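Local coordinates for protein extracellular invertase (Aspergillus kawachii, PDB 5XH8) that probably hydrolyses sucrose as a secreted family 32 beta-fructofuranosidase and transfers fructosyl groups to build fructooligosaccharides such as 1-kestose, at residues A[59-67]-A[79-88]; A[332-341]-A[417-425]. All blocks are in the same frame, centred on the assembly; numbering follows the deposited sequence.

Contact 1. Residues A[59-67]-A[79-88]; sequences LHDGSGISS and LNQGNQVIVP. With ACT (acetate ion), chain I.
Q84 lies across H60 at about a right angle, its amide plane turned 35° from the imidazole. A bend at chi2 (87°) brings the amide back over the 60-63 turn, where NE2 donates to H60 O at 2.9 Å. It arrives from above the carbonyl plane, while S63 N, closing the type I' turn, reaches the same oxygen from the opposite face. A water joins Q84 NE2 to D61 OD2, which sits over one face of the H60 ring, while D61 OD1 takes Q38 N. The ring itself is held by ND1 on Q38 O; at its edge NE2 meets an acetate, 3.0 Å to OXT with a weaker bond to O. S66 OG donates to G82 O at 2.7 Å, tilted from the carbonyl plane.

I65 N donates to I86 O and V85 N to I65 O (2.7 Å), so V85 and I86 both face I65 in a classic beta bulge. I65 and I86 run side by side, CD1 against CG2 at 3.9 Å. G64 CA makes a CA-H...O contact to I86 O at 3.2 Å. Farther along, L79 N binds S67 O.

The loop, leading from one sheet of the beta-propeller toward strand 96-103 of the next, is thus pinned to the hairpin mainly through backbone oxygens; the acetate, probably from the crystallisation liquor, suggests that the H60 edge can receive a small anion.

Contact 2. Residues A[332-341]-A[417-425]; sequences PSTKSGAPDR and SIARETKAA
E421 and R341 meet head-on in a two-pronged salt bridge: R341 NH1 donates to E421 OE1 at 2.8 Å in an almost straight bond (178°), and NH2 donates to the syn lone pair of OE2, also at 2.8 Å. The planes are still 36° apart. A bend at chi2 turns the E421 carboxylate toward helix 331-336, where S336 OG donates to OE2 at 2.8 Å from above the carboxylate plane. OE2 is thus gripped by two donors, and R341 NH2 is further anchored in plane on S333 OG, itself bonded to S330 OG.

R420 has the most surface buried here. It runs past R341, with its CG 3.7 Å from R341 NH1, and lays one guanidinium face over A338 CB. R420 NH1 comes 3.7 Å from P339 CD and is linked to S336 O through a water. The two arginines share a second acid, E375, which together with E421 probably offsets their like charges.

The axes of 332-336 and 420-425 pass 11.3 Å apart at 63°, and the side chains of R341, R420 and E421 bridge the distance. In the mixed propeller sheet, R341 opens strand 341-348, E375 belongs to its neighbour 366-385, and helix 420-426 follows strand 408-418, which also pairs with 366-385.

Contacts 1 and 2 both reach the same mixed sheet, yet their centres lie 27 Å apart and their nearest atoms about 13 Å, without touching. Both are partly buried. In contact 1 a loop is tied to the hairpin of strands 54-60 and 65-70, largely by main-chain hydrogen bonds and neutral polar groups, with a small aliphatic contact between I65 and I86. Contact 2 instead joins two short helices at strand ends through charged side chains, and buries about half as much surface (284 against 585 Å²). Contact 1 joins segments 12 residues apart in sequence, contact 2 segments 76 apart, so contact 2 links distant parts of the chain.

Contact 1. Residues A[59-67]-A[79-88]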
ATOM      1  N   LEU A  59      -7.336 -22.228   3.537  1.00 19.85           N
ATOM      2  CA  LEU A  59      -7.147 -21.911   2.116  1.00 20.55           C
ATOM      3  C   LEU A  59      -7.752 -23.031   1.280  1.00 19.81           C
ATOM      4  O   LEU A  59      -7.695 -24.194   1.672  1.00 19.22           O
ATOM      5  CB  LEU A  59      -5.666 -21.762   1.779  1.00 22.89           C
ATOM      6  CG  LEU A  59      -4.889 -20.640   2.490  1.00 23.56           C
ATOM      7  CD1 LEU A  59      -3.567 -20.429   1.796  1.00 23.49           C
ATOM      8  CD2 LEU A  59      -5.683 -19.343   2.534  1.00 25.25           C
ATOM      9  N   HIS A  60      -8.389 -22.666   0.168  1.00 20.50           N
ATOM     10  CA  HIS A  60      -9.132 -23.614  -0.660  1.00 20.38           C
ATOM     11  C   HIS A  60      -8.882 -23.274  -2.129  1.00 21.20           C
ATOM     12  O   HIS A  60      -9.128 -22.145  -2.583  1.00 19.77           O
ATOM     13  CB  HIS A  60     -10.624 -23.583  -0.314  1.00 20.95           C
ATOM     14  CG  HIS A  60     -11.457 -24.567  -1.066  1.00 21.62           C
ATOM     15  ND1 HIS A  60     -11.004 -25.832  -1.395  1.00 21.61           N
ATOM     16  CD2 HIS A  60     -12.733 -24.497  -1.511  1.00 21.02           C
ATOM     17  CE1 HIS A  60     -11.967 -26.495  -2.000  1.00 20.95           C
ATOM     18  NE2 HIS A  60     -13.024 -25.714  -2.092  1.00 21.18           N
ATOM     19  N   ASP A  61      -8.308 -24.243  -2.839  1.00 22.34           N
ATOM     20  CA  ASP A  61      -8.061 -24.170  -4.288  1.00 22.10           C
ATOM     21  C   ASP A  61      -7.205 -22.983  -4.710  1.00 22.97           C
ATOM     22  O   ASP A  61      -7.331 -22.475  -5.818  1.00 23.09           O
ATOM     23  CB  ASP A  61      -9.394 -24.203  -5.031  1.00 23.10           C
ATOM     24  CG  ASP A  61     -10.032 -25.603  -5.005  1.00 23.85           C
ATOM     25  OD1 ASP A  61      -9.278 -26.587  -5.081  1.00 22.89           O
ATOM     26  OD2 ASP A  61     -11.266 -25.719  -4.900  1.00 24.24           O
ATOM     27  N   GLY A  62      -6.343 -22.521  -3.817  1.00 21.41           N
ATOM     28  CA  GLY A  62      -5.508 -21.357  -4.130  1.00 23.43           C
ATOM     29  C   GLY A  62      -6.276 -20.085  -4.423  1.00 22.63           C
ATOM     30  O   GLY A  62      -5.740 -19.187  -5.069  1.00 23.25           O
ATOM     31  N   SER A  63      -7.518 -19.995  -3.946  1.00 21.70           N
ATOM     32  CA  SER A  63      -8.377 -18.875  -4.303  1.00 23.60           C
ATOM     33  C   SER A  63      -9.186 -18.385  -3.126  1.00 21.95           C
ATOM     34  O   SER A  63     -10.375 -18.141  -3.253  1.00 23.04           O
ATOM     35  CB  SER A  63      -9.338 -19.289  -5.441  1.00 25.91           C
ATOM     36  OG  SER A  63      -8.621 -19.976  -6.437  1.00 31.77           O
ATOM     37  N   GLY A  64      -8.536 -18.170  -1.999  1.00 21.72           N
ATOM     38  CA  GLY A  64      -9.226 -17.607  -0.843  1.00 21.74           C
ATOM     39  C   GLY A  64      -9.428 -18.639   0.230  1.00 21.30           C
ATOM     40  O   GLY A  64      -8.847 -19.719   0.180  1.00 21.47           O
ATOM     41  N   ILE A  65     -10.294 -18.301   1.178  1.00 21.83           N
ATOM     42  CA  ILE A  65     -10.437 -19.028   2.430  1.00 20.59           C
ATOM     43  C   ILE A  65     -11.878 -19.540   2.474  1.00 20.23           C
ATOM     44  O   ILE A  65     -12.820 -18.760   2.266  1.00 20.82           O
ATOM     45  CB  ILE A  65     -10.193 -18.098   3.645  1.00 20.59           C
ATOM     46  CG1 ILE A  65      -8.813 -17.433   3.572  1.00 21.94           C
ATOM     47  CG2 ILE A  65     -10.329 -18.864   4.954  1.00 20.90           C
ATOM     48  CD1 ILE A  65      -8.612 -16.290   4.564  1.00 20.81           C
ATOM     49  N   SER A  66     -12.031 -20.838   2.735  1.00 19.18           N
ATOM     50  CA  SER A  66     -13.322 -21.460   3.007  1.00 19.58           C
ATOM     51  C   SER A  66     -13.448 -21.759   4.503  1.00 19.95           C
ATOM     52  O   SER A  66     -12.461 -21.698   5.253  1.00 21.40           O
ATOM     53  CB  SER A  66     -13.499 -22.746   2.174  1.00 19.55           C
ATOM     54  OG  SER A  66     -13.697 -22.409   0.822  1.00 19.08           O
ATOM     55  N   SER A  67     -14.662 -22.095   4.923  1.00 20.38           N
ATOM     56  CA  SER A  67     -14.976 -22.227   6.341  1.00 20.54           C
ATOM     57  C   SER A  67     -16.106 -23.219   6.632  1.00 20.20           C
ATOM     58  O   SER A  67     -16.927 -23.543   5.779  1.00 20.40           O
ATOM     59  CB  SER A  67     -15.304 -20.835   6.921  1.00 20.00           C
ATOM     60  OG  SER A  67     -15.386 -20.862   8.328  1.00 19.87           O
ATOM     61  N   LEU A  79     -19.975 -23.879   5.521  1.00 24.73           N
ATOM     62  CA  LEU A  79     -20.549 -22.597   5.163  1.00 25.22           C
ATOM     63  C   LEU A  79     -20.468 -22.483   3.661  1.00 24.78           C
ATOM     64  O   LEU A  79     -19.486 -22.926   3.067  1.00 24.60           O
ATOM     65  CB  LEU A  79     -19.834 -21.446   5.878  1.00 24.47           C
ATOM     66  CG  LEU A  79     -19.986 -21.508   7.403  1.00 26.36           C
ATOM     67  CD1 LEU A  79     -18.984 -20.600   8.110  1.00 26.85           C
ATOM     68  CD2 LEU A  79     -21.407 -21.193   7.868  1.00 27.05           C
ATOM     69  N   ASN A  80     -21.508 -21.920   3.041  1.00 26.67           N
ATOM     70  CA  ASN A  80     -21.564 -21.721   1.572  1.00 29.85           C
ATOM     71  C   ASN A  80     -21.348 -22.946   0.742  1.00 30.48           C
ATOM     72  O   ASN A  80     -20.797 -22.830  -0.360  1.00 31.88           O
ATOM     73  CB  ASN A  80     -20.473 -20.770   1.080  1.00 33.40           C
ATOM     74  CG  ASN A  80     -20.452 -19.484   1.810  1.00 34.45           C
ATOM     75  OD1 ASN A  80     -19.390 -18.985   2.157  1.00 40.01           O
ATOM     76  ND2 ASN A  80     -21.612 -18.925   2.037  1.00 35.95           N
ATOM     77  N   GLN A  81     -21.710 -24.108   1.263  1.00 29.97           N
ATOM     78  CA  GLN A  81     -21.460 -25.366   0.577  1.00 34.05           C
ATOM     79  C   GLN A  81     -19.991 -25.527   0.181  1.00 30.52           C
ATOM     80  O   GLN A  81     -19.687 -26.161  -0.834  1.00 29.37           O
ATOM     81  CB  GLN A  81     -22.370 -25.487  -0.658  1.00 39.67           C
ATOM     82  CG  GLN A  81     -23.821 -25.078  -0.425  1.00 45.56           C
ATOM     83  CD  GLN A  81     -24.605 -25.083  -1.722  1.00 52.18           C
ATOM     84  OE1 GLN A  81     -24.897 -24.027  -2.289  1.00 56.45           O
ATOM     85  NE2 GLN A  81     -24.904 -26.276  -2.225  1.00 53.00           N
ATOM     86  N   GLY A  82     -19.097 -24.938   0.994  1.00 27.01           N
ATOM     87  CA  GLY A  82     -17.681 -25.049   0.813  1.00 25.07           C
ATOM     88  C   GLY A  82     -17.054 -23.931   0.026  1.00 22.86           C
ATOM     89  O   GLY A  82     -15.848 -23.845   0.018  1.00 23.73           O
ATOM     90  N   ASN A  83     -17.853 -23.086  -0.619  1.00 23.13           N
ATOM     91  CA  ASN A  83     -17.345 -21.948  -1.385  1.00 25.14           C
ATOM     92  C   ASN A  83     -16.754 -20.891  -0.436  1.00 23.92           C
ATOM     93  O   ASN A  83     -17.197 -20.741   0.709  1.00 21.70           O
ATOM     94  CB  ASN A  83     -18.427 -21.324  -2.270  1.00 27.56           C
ATOM     95  CG  ASN A  83     -18.966 -22.300  -3.308  1.00 31.12           C
ATOM     96  OD1 ASN A  83     -20.167 -22.518  -3.413  1.00 37.55           O
ATOM     97  ND2 ASN A  83     -18.087 -22.928  -4.025  1.00 32.17           N
ATOM     98  N   GLN A  84     -15.733 -20.203  -0.941  1.00 21.75           N
ATOM     99  CA  GLN A  84     -14.850 -19.388  -0.121  1.00 20.89           C
ATOM    100  C   GLN A  84     -15.634 -18.216   0.492  1.00 21.00           C
ATOM    101  O   GLN A  84     -16.564 -17.687  -0.128  1.00 19.48           O
ATOM    102  CB  GLN A  84     -13.667 -18.880  -0.956  1.00 21.27           C
ATOM    103  CG  GLN A  84     -12.620 -19.941  -1.319  1.00 20.14           C
ATOM    104  CD  GLN A  84     -12.915 -20.718  -2.599  1.00 20.53           C
ATOM    105  OE1 GLN A  84     -14.044 -20.780  -3.034  1.00 20.13           O
ATOM    106  NE2 GLN A  84     -11.884 -21.352  -3.185  1.00 20.81           N
ATOM    107  N   VAL A  85     -15.275 -17.854   1.716  1.00 20.94           N
ATOM    108  CA  VAL A  85     -15.875 -16.708   2.412  1.00 21.59           C
ATOM    109  C   VAL A  85     -15.205 -15.387   2.026  1.00 20.64           C
ATOM    110  O   VAL A  85     -15.699 -14.300   2.368  1.00 20.77           O
ATOM    111  CB  VAL A  85     -15.858 -16.922   3.949  1.00 21.81           C
ATOM    112  CG1 VAL A  85     -16.446 -18.277   4.279  1.00 23.01           C
ATOM    113  CG2 VAL A  85     -14.447 -16.813   4.546  1.00 22.05           C
ATOM    114  N   ILE A  86     -14.037 -15.491   1.409  1.00 18.57           N
ATOM    115  CA  ILE A  86     -13.308 -14.345   0.879  1.00 19.22           C
ATOM    116  C   ILE A  86     -12.422 -14.852  -0.265  1.00 18.87           C
ATOM    117  O   ILE A  86     -11.830 -15.922  -0.142  1.00 17.71           O
ATOM    118  CB  ILE A  86     -12.496 -13.596   1.974  1.00 19.29           C
ATOM    119  CG1 ILE A  86     -11.849 -12.318   1.429  1.00 20.27           C
ATOM    120  CG2 ILE A  86     -11.463 -14.492   2.657  1.00 19.78           C
ATOM    121  CD1 ILE A  86     -11.233 -11.443   2.522  1.00 20.80           C
ATOM    122  N   VAL A  87     -12.336 -14.067  -1.345  1.00 19.34           N
ATOM    123  CA  VAL A  87     -11.600 -14.433  -2.535  1.00 19.49           C
ATOM    124  C   VAL A  87     -10.715 -13.277  -2.958  1.00 19.91           C
ATOM    125  O   VAL A  87     -11.016 -12.130  -2.642  1.00 19.21           O
ATOM    126  CB  VAL A  87     -12.547 -14.845  -3.709  1.00 21.50           C
ATOM    127  CG1 VAL A  87     -13.296 -16.139  -3.384  1.00 22.99           C
ATOM    128  CG2 VAL A  87     -13.547 -13.750  -4.077  1.00 22.30           C
ATOM    129  N   PRO A  88      -9.654 -13.565  -3.733  1.00 19.51           N
ATOM    130  CA  PRO A  88      -8.828 -12.495  -4.302  1.00 20.45           C
ATOM    131  C   PRO A  88      -9.542 -11.709  -5.396  1.00 20.37           C
ATOM    132  O   PRO A  88     -10.636 -12.087  -5.798  1.00 21.59           O
ATOM    133  CB  PRO A  88      -7.631 -13.259  -4.887  1.00 21.18           C
ATOM    134  CG  PRO A  88      -8.176 -14.609  -5.215  1.00 22.13           C
ATOM    135  CD  PRO A  88      -9.207 -14.905  -4.164  1.00 20.80           C
TER
HETATM  136  C   ACT I 708     -16.170 -26.474  -3.126  1.00 45.78           C
HETATM  137  O   ACT I 708     -15.513 -27.473  -2.653  1.00 33.16           O
HETATM  138  OXT ACT I 708     -15.633 -25.377  -3.479  1.00 48.95           O
HETATM  139  CH3 ACT I 708     -17.653 -26.496  -3.293  1.00 45.10           C
HETATM  140  O   HOH W   1     -12.538 -23.399  -5.120  1.00 26.14           O
HETATM  141  O   HOH W   2     -16.757 -22.296   2.920  1.00 19.27           O

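Contact 2. Residues A[332-341]-A[417-425]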
ATOM      1  N   PRO A 332     -19.214 -26.269  22.052  1.00 32.91           N
ATOM      2  CA  PRO A 332     -18.549 -27.564  22.316  1.00 31.78           C
ATOM      3  C   PRO A 332     -18.116 -27.761  23.770  1.00 31.96           C
ATOM      4  O   PRO A 332     -18.362 -28.835  24.362  1.00 30.30           O
ATOM      5  CB  PRO A 332     -17.300 -27.547  21.416  1.00 33.15           C
ATOM      6  CG  PRO A 332     -17.536 -26.475  20.411  1.00 33.99           C
ATOM      7  CD  PRO A 332     -18.581 -25.526  20.948  1.00 33.44           C
ATOM      8  N   SER A 333     -17.455 -26.750  24.317  1.00 31.56           N
ATOM      9  CA  SER A 333     -16.908 -26.827  25.685  1.00 33.09           C
ATOM     10  C   SER A 333     -17.990 -26.934  26.785  1.00 31.99           C
ATOM     11  O   SER A 333     -17.793 -27.615  27.786  1.00 29.75           O
ATOM     12  CB  SER A 333     -16.001 -25.629  25.947  1.00 32.70           C
ATOM     13  OG  SER A 333     -14.950 -25.596  25.001  1.00 32.23           O
ATOM     14  N   THR A 334     -19.109 -26.247  26.582  1.00 33.01           N
ATOM     15  CA  THR A 334     -20.273 -26.359  27.451  1.00 35.63           C
ATOM     16  C   THR A 334     -20.823 -27.791  27.463  1.00 36.93           C
ATOM     17  O   THR A 334     -21.153 -28.311  28.529  1.00 37.09           O
ATOM     18  CB  THR A 334     -21.362 -25.352  27.041  1.00 37.36           C
ATOM     19  OG1 THR A 334     -20.835 -24.035  27.199  1.00 36.89           O
ATOM     20  CG2 THR A 334     -22.636 -25.483  27.906  1.00 40.54           C
ATOM     21  N   LYS A 335     -20.880 -28.452  26.307  1.00 35.11           N
ATOM     22  CA  LYS A 335     -21.327 -29.856  26.266  1.00 34.33           C
ATOM     23  C   LYS A 335     -20.340 -30.811  26.915  1.00 34.30           C
ATOM     24  O   LYS A 335     -20.748 -31.762  27.565  1.00 36.94           O
ATOM     25  CB  LYS A 335     -21.617 -30.327  24.842  1.00 34.26           C
ATOM     26  CG  LYS A 335     -22.790 -29.617  24.191  1.00 35.62           C
ATOM     27  CD  LYS A 335     -22.776 -29.839  22.692  1.00 37.58           C
ATOM     28  CE  LYS A 335     -23.643 -28.831  21.997  1.00 39.09           C
ATOM     29  NZ  LYS A 335     -23.731 -29.138  20.562  1.00 39.98           N
ATOM     30  N   SER A 336     -19.052 -30.599  26.725  1.00 31.71           N
ATOM     31  CA  SER A 336     -18.072 -31.569  27.185  1.00 31.78           C
ATOM     32  C   SER A 336     -17.503 -31.238  28.558  1.00 32.30           C
ATOM     33  O   SER A 336     -16.707 -31.997  29.090  1.00 34.22           O
ATOM     34  CB  SER A 336     -16.928 -31.638  26.183  1.00 31.47           C
ATOM     35  OG  SER A 336     -16.233 -30.404  26.167  1.00 32.41           O
ATOM     36  N   GLY A 337     -17.865 -30.081  29.094  1.00 34.51           N
ATOM     37  CA  GLY A 337     -17.325 -29.587  30.338  1.00 34.13           C
ATOM     38  C   GLY A 337     -15.870 -29.185  30.283  1.00 36.01           C
ATOM     39  O   GLY A 337     -15.227 -29.159  31.321  1.00 34.75           O
ATOM     40  N   ALA A 338     -15.331 -28.847  29.104  1.00 33.94           N
ATOM     41  CA  ALA A 338     -13.907 -28.496  29.011  1.00 30.57           C
ATOM     42  C   ALA A 338     -13.622 -27.127  29.638  1.00 28.11           C
ATOM     43  O   ALA A 338     -14.469 -26.253  29.598  1.00 26.96           O
ATOM     44  CB  ALA A 338     -13.462 -28.474  27.550  1.00 31.48           C
ATOM     45  N   PRO A 339     -12.404 -26.916  30.158  1.00 27.94           N
ATOM     46  CA  PRO A 339     -11.998 -25.566  30.486  1.00 31.17           C
ATOM     47  C   PRO A 339     -11.595 -24.829  29.181  1.00 33.69           C
ATOM     48  O   PRO A 339     -11.751 -25.392  28.071  1.00 31.26           O
ATOM     49  CB  PRO A 339     -10.796 -25.787  31.391  1.00 29.67           C
ATOM     50  CG  PRO A 339     -10.165 -27.008  30.830  1.00 30.46           C
ATOM     51  CD  PRO A 339     -11.291 -27.868  30.329  1.00 28.79           C
ATOM     52  N   ASP A 340     -11.108 -23.595  29.312  1.00 32.60           N
ATOM     53  CA  ASP A 340     -10.547 -22.863  28.152  1.00 30.99           C
ATOM     54  C   ASP A 340      -9.462 -23.730  27.515  1.00 29.68           C
ATOM     55  O   ASP A 340      -8.650 -24.355  28.211  1.00 28.36           O
ATOM     56  CB  ASP A 340      -9.911 -21.542  28.558  1.00 31.68           C
ATOM     57  CG  ASP A 340     -10.893 -20.522  29.117  1.00 31.12           C
ATOM     58  OD1 ASP A 340     -12.105 -20.526  28.833  1.00 30.57           O
ATOM     59  OD2 ASP A 340     -10.380 -19.650  29.835  1.00 35.37           O
ATOM     60  N   ARG A 341      -9.461 -23.797  26.188  1.00 29.19           N
ATOM     61  CA  ARG A 341      -8.502 -24.641  25.459  1.00 27.03           C
ATOM     62  C   ARG A 341      -7.837 -23.838  24.370  1.00 26.74           C
ATOM     63  O   ARG A 341      -8.309 -22.766  24.030  1.00 26.32           O
ATOM     64  CB  ARG A 341      -9.226 -25.838  24.855  1.00 28.23           C
ATOM     65  CG  ARG A 341      -9.645 -26.864  25.897  1.00 28.10           C
ATOM     66  CD  ARG A 341     -10.360 -28.017  25.271  1.00 26.37           C
ATOM     67  NE  ARG A 341     -11.722 -27.689  24.872  1.00 26.96           N
ATOM     68  CZ  ARG A 341     -12.535 -28.522  24.220  1.00 27.23           C
ATOM     69  NH1 ARG A 341     -12.117 -29.729  23.852  1.00 29.52           N
ATOM     70  NH2 ARG A 341     -13.768 -28.147  23.931  1.00 27.15           N
ATOM     71  N   SER A 417      -2.554 -33.735  22.406  1.00 27.74           N
ATOM     72  CA  SER A 417      -3.524 -34.815  22.397  1.00 28.22           C
ATOM     73  C   SER A 417      -4.691 -34.478  21.464  1.00 30.00           C
ATOM     74  O   SER A 417      -4.932 -33.317  21.153  1.00 30.60           O
ATOM     75  CB  SER A 417      -4.057 -35.058  23.817  1.00 27.94           C
ATOM     76  OG  SER A 417      -4.653 -33.864  24.293  1.00 29.51           O
ATOM     77  N   ILE A 418      -5.424 -35.497  21.040  1.00 28.07           N
ATOM     78  CA  ILE A 418      -6.579 -35.308  20.179  1.00 28.09           C
ATOM     79  C   ILE A 418      -7.627 -34.571  21.003  1.00 28.71           C
ATOM     80  O   ILE A 418      -7.865 -34.931  22.132  1.00 30.41           O
ATOM     81  CB  ILE A 418      -7.160 -36.669  19.734  1.00 27.47           C
ATOM     82  CG1 ILE A 418      -6.122 -37.463  18.931  1.00 27.41           C
ATOM     83  CG2 ILE A 418      -8.441 -36.470  18.926  1.00 27.95           C
ATOM     84  CD1 ILE A 418      -6.455 -38.927  18.760  1.00 27.55           C
ATOM     85  N   ALA A 419      -8.264 -33.553  20.457  1.00 27.99           N
ATOM     86  CA  ALA A 419      -9.295 -32.850  21.215  1.00 28.33           C
ATOM     87  C   ALA A 419     -10.339 -33.834  21.755  1.00 30.01           C
ATOM     88  O   ALA A 419     -10.749 -34.787  21.056  1.00 27.68           O
ATOM     89  CB  ALA A 419      -9.959 -31.795  20.367  1.00 30.09           C
ATOM     90  N   ARG A 420     -10.784 -33.584  22.984  1.00 27.77           N
ATOM     91  CA  ARG A 420     -11.475 -34.623  23.757  1.00 29.34           C
ATOM     92  C   ARG A 420     -12.709 -35.172  23.070  1.00 29.01           C
ATOM     93  O   ARG A 420     -12.881 -36.402  23.014  1.00 29.08           O
ATOM     94  CB  ARG A 420     -11.760 -34.190  25.202  1.00 29.66           C
ATOM     95  CG  ARG A 420     -12.791 -33.081  25.385  1.00 29.44           C
ATOM     96  CD  ARG A 420     -12.678 -32.448  26.773  1.00 29.42           C
ATOM     97  NE  ARG A 420     -11.329 -31.915  26.975  1.00 31.30           N
ATOM     98  CZ  ARG A 420     -10.857 -31.418  28.123  1.00 31.06           C
ATOM     99  NH1 ARG A 420     -11.634 -31.324  29.201  1.00 31.00           N
ATOM    100  NH2 ARG A 420      -9.611 -30.996  28.179  1.00 29.09           N
ATOM    101  N   GLU A 421     -13.522 -34.281  22.500  1.00 27.36           N
ATOM    102  CA  GLU A 421     -14.785 -34.676  21.892  1.00 28.23           C
ATOM    103  C   GLU A 421     -14.583 -35.456  20.582  1.00 29.55           C
ATOM    104  O   GLU A 421     -15.357 -36.378  20.260  1.00 27.75           O
ATOM    105  CB  GLU A 421     -15.667 -33.476  21.628  1.00 30.45           C
ATOM    106  CG  GLU A 421     -15.927 -32.608  22.851  1.00 31.94           C
ATOM    107  CD  GLU A 421     -15.002 -31.400  22.976  1.00 30.09           C
ATOM    108  OE1 GLU A 421     -13.823 -31.471  22.559  1.00 31.01           O
ATOM    109  OE2 GLU A 421     -15.448 -30.371  23.527  1.00 30.61           O
ATOM    110  N   THR A 422     -13.547 -35.078  19.836  1.00 28.63           N
ATOM    111  CA  THR A 422     -13.154 -35.803  18.640  1.00 28.31           C
ATOM    112  C   THR A 422     -12.617 -37.197  18.987  1.00 28.54           C
ATOM    113  O   THR A 422     -12.943 -38.164  18.298  1.00 26.90           O
ATOM    114  CB  THR A 422     -12.121 -35.006  17.824  1.00 26.27           C
ATOM    115  OG1 THR A 422     -12.784 -33.876  17.265  1.00 25.53           O
ATOM    116  CG2 THR A 422     -11.528 -35.841  16.698  1.00 26.83           C
ATOM    117  N   LYS A 423     -11.780 -37.303  20.019  1.00 29.09           N
ATOM    118  CA  LYS A 423     -11.285 -38.608  20.429  1.00 31.01           C
ATOM    119  C   LYS A 423     -12.445 -39.565  20.811  1.00 30.58           C
ATOM    120  O   LYS A 423     -12.451 -40.738  20.388  1.00 28.76           O
ATOM    121  CB  LYS A 423     -10.273 -38.498  21.568  1.00 33.42           C
ATOM    122  CG  LYS A 423      -9.673 -39.839  21.940  1.00 36.47           C
ATOM    123  CD  LYS A 423      -8.593 -39.726  22.996  1.00 40.22           C
ATOM    124  CE  LYS A 423      -7.902 -41.071  23.192  1.00 42.46           C
ATOM    125  NZ  LYS A 423      -7.092 -40.996  24.432  1.00 46.12           N
ATOM    126  N   ALA A 424     -13.416 -39.056  21.574  1.00 28.31           N
ATOM    127  CA  ALA A 424     -14.566 -39.869  21.974  1.00 31.10           C
ATOM    128  C   ALA A 424     -15.368 -40.309  20.747  1.00 33.06           C
ATOM    129  O   ALA A 424     -15.823 -41.463  20.684  1.00 30.73           O
ATOM    130  CB  ALA A 424     -15.463 -39.114  22.952  1.00 30.45           C
ATOM    131  N   ALA A 425     -15.522 -39.405  19.764  1.00 30.55           N
ATOM    132  CA  ALA A 425     -16.254 -39.753  18.558  1.00 30.23           C
ATOM    133  C   ALA A 425     -15.485 -40.788  17.708  1.00 29.74           C
ATOM    134  O   ALA A 425     -16.094 -41.693  17.129  1.00 30.06           O
ATOM    135  CB  ALA A 425     -16.628 -38.516  17.754  1.00 30.98           C
TER
HETATM  136  O   HOH W   3     -14.352 -32.464  29.871  1.00 33.54           O